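Local coordinates for oligopeptide-binding protein AppA (Bacillus subtilis, PDB 1XOC) that captures oligopeptides outside the cell and delivers them to an ABC permease for uptake, a system that can support both sporulation and genetic competence, at residues L201-D206 against G210-D215. Sequence-based numbering, arbitrary orientation.
Sequences LEANDD and GRPYLD. With ZN (zinc ion), chain D.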
# COMPACT_ATOMS: atom_id res chain seq x y z
N LEU A 201 8.86 19.12 6.08
CA LEU A 201 10.22 18.72 5.74
C LEU A 201 10.94 19.82 4.95
O LEU A 201 10.29 20.58 4.22
CB LEU A 201 10.21 17.46 4.88
CG LEU A 201 9.33 16.27 5.29
CD1 LEU A 201 9.45 15.15 4.31
CD2 LEU A 201 9.67 15.71 6.64
N GLU A 202 12.26 19.87 5.09
CA GLU A 202 13.11 20.92 4.47
C GLU A 202 14.10 20.23 3.57
O GLU A 202 14.56 19.12 3.87
CB GLU A 202 13.93 21.66 5.54
CG GLU A 202 13.12 22.51 6.45
CD GLU A 202 13.97 23.32 7.44
OE1 GLU A 202 15.10 22.85 7.75
OE2 GLU A 202 13.48 24.37 7.92
N ALA A 203 14.47 20.90 2.48
CA ALA A 203 15.45 20.37 1.55
C ALA A 203 16.72 20.05 2.27
O ALA A 203 17.22 20.87 3.04
CB ALA A 203 15.73 21.36 0.43
N ASN A 204 17.25 18.86 2.00
CA ASN A 204 18.55 18.46 2.47
C ASN A 204 19.64 19.02 1.56
O ASN A 204 19.85 18.50 0.44
CB ASN A 204 18.64 16.93 2.44
CG ASN A 204 19.97 16.41 2.88
OD1 ASN A 204 20.84 17.18 3.33
ND2 ASN A 204 20.16 15.08 2.73
N ASP A 205 20.36 20.04 2.03
CA ASP A 205 21.39 20.71 1.24
C ASP A 205 22.55 19.77 0.86
O ASP A 205 23.32 20.06 -0.09
CB ASP A 205 21.95 21.89 2.04
CG ASP A 205 20.91 22.98 2.33
OD1 ASP A 205 19.96 23.13 1.59
OD2 ASP A 205 21.08 23.75 3.29
N ASP A 206 22.72 18.69 1.62
CA ASP A 206 23.84 17.75 1.38
C ASP A 206 23.39 16.44 0.75
O ASP A 206 24.10 15.45 0.84
CB ASP A 206 24.57 17.47 2.71
CG ASP A 206 26.04 17.09 2.53
OD1 ASP A 206 26.61 17.25 1.43
OD2 ASP A 206 26.63 16.63 3.53
N GLY A 210 22.36 15.83 -5.09
CA GLY A 210 22.18 17.27 -5.19
C GLY A 210 20.93 17.68 -4.42
O GLY A 210 19.94 16.95 -4.37
N ARG A 211 20.97 18.86 -3.84
CA ARG A 211 19.83 19.39 -3.13
C ARG A 211 18.55 19.39 -3.98
O ARG A 211 18.60 19.73 -5.17
CB ARG A 211 20.11 20.84 -2.71
CG ARG A 211 19.08 21.45 -1.73
CD ARG A 211 19.22 22.94 -1.75
NE ARG A 211 18.42 23.71 -0.80
CZ ARG A 211 17.25 24.29 -1.06
NH1 ARG A 211 16.63 24.11 -2.22
NH2 ARG A 211 16.70 25.06 -0.11
N PRO A 212 17.40 19.07 -3.36
CA PRO A 212 16.13 19.38 -4.03
C PRO A 212 16.05 20.79 -4.53
O PRO A 212 16.66 21.69 -3.94
CB PRO A 212 15.10 19.22 -2.89
CG PRO A 212 15.68 18.16 -2.05
CD PRO A 212 17.16 18.43 -2.05
N TYR A 213 15.26 21.00 -5.58
CA TYR A 213 14.96 22.37 -6.00
C TYR A 213 13.98 23.05 -5.03
O TYR A 213 14.17 24.22 -4.67
CB TYR A 213 14.40 22.40 -7.42
CG TYR A 213 15.35 21.82 -8.43
CD1 TYR A 213 16.54 22.46 -8.73
CD2 TYR A 213 15.07 20.62 -9.06
CE1 TYR A 213 17.43 21.92 -9.65
CE2 TYR A 213 15.95 20.07 -10.00
CZ TYR A 213 17.13 20.72 -10.27
OH TYR A 213 18.03 20.21 -11.18
N LEU A 214 12.95 22.31 -4.62
CA LEU A 214 11.97 22.80 -3.67
C LEU A 214 12.62 23.01 -2.31
O LEU A 214 13.42 22.20 -1.88
CB LEU A 214 10.77 21.83 -3.53
CG LEU A 214 9.94 21.72 -4.83
CD1 LEU A 214 9.05 20.46 -4.83
CD2 LEU A 214 9.06 22.96 -4.99
N ASP A 215 12.28 24.12 -1.65
CA ASP A 215 12.85 24.45 -0.35
C ASP A 215 12.23 23.63 0.77
O ASP A 215 12.95 23.20 1.69
CB ASP A 215 12.68 25.93 -0.04
CG ASP A 215 13.50 26.83 -0.96
OD1 ASP A 215 14.62 26.46 -1.37
OD2 ASP A 215 13.01 27.92 -1.27
ZN ZN D . 20.18 25.55 3.19
O HOH W 1 19.34 25.77 4.67
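The guanidinium of R211 lies flat beneath the methyl of A203, whose CB sits over the centre of one face, 3.6 Å from R211 CZ. At its edges, in plane, lie D205 OD1 from the turn just beyond the strand, the carbonyl O of Y213 and the carboxylate of D215. R211 NE donates to D205 OD1 at 2.9 Å in a salt bridge, meeting that oxygen nearly end-on in the guanidinium plane, and the two planar groups are only 15° apart. At the other end of the group R211 NH2 makes a second salt bridge, 2.8 Å to D215 OD1, completing a salt-bridge network of the three residues; R211 NH1 adds a bond to P212 O. With CG anti to the backbone N (chi1 -169°) and the chain extended as far as NE, arginine spans the distance between the two acids. A lysine in its place, with a single ammonium, would probably be unable to bond both acids at once, leaving D205 or D215 without its mate. D205 serves two cations, since its OD2 binds a zinc ion at 2.0 Å; the two positive charges so close to this carboxylate would be expected to favour its ionised form. A small residue suits position 203, because A203 CB also packs 4.0 Å from P212 CB and 3.4 Å from L214 O, a buried carbonyl lacking a hydrogen-bond partner. Beside it, A203 N donates to D215 O at 2.9 Å. N204 shapes the turn away from the strand: its OD1 accepts from D206 N in an Asx turn, while its ND2 is held by G186 O. D215 OD2 in turn bonds G22 N. Together these contacts close the loop linking antiparallel neighbours 198-203 and 216-221 in the four-stranded mixed sheet of this family 5 solute-binding protein.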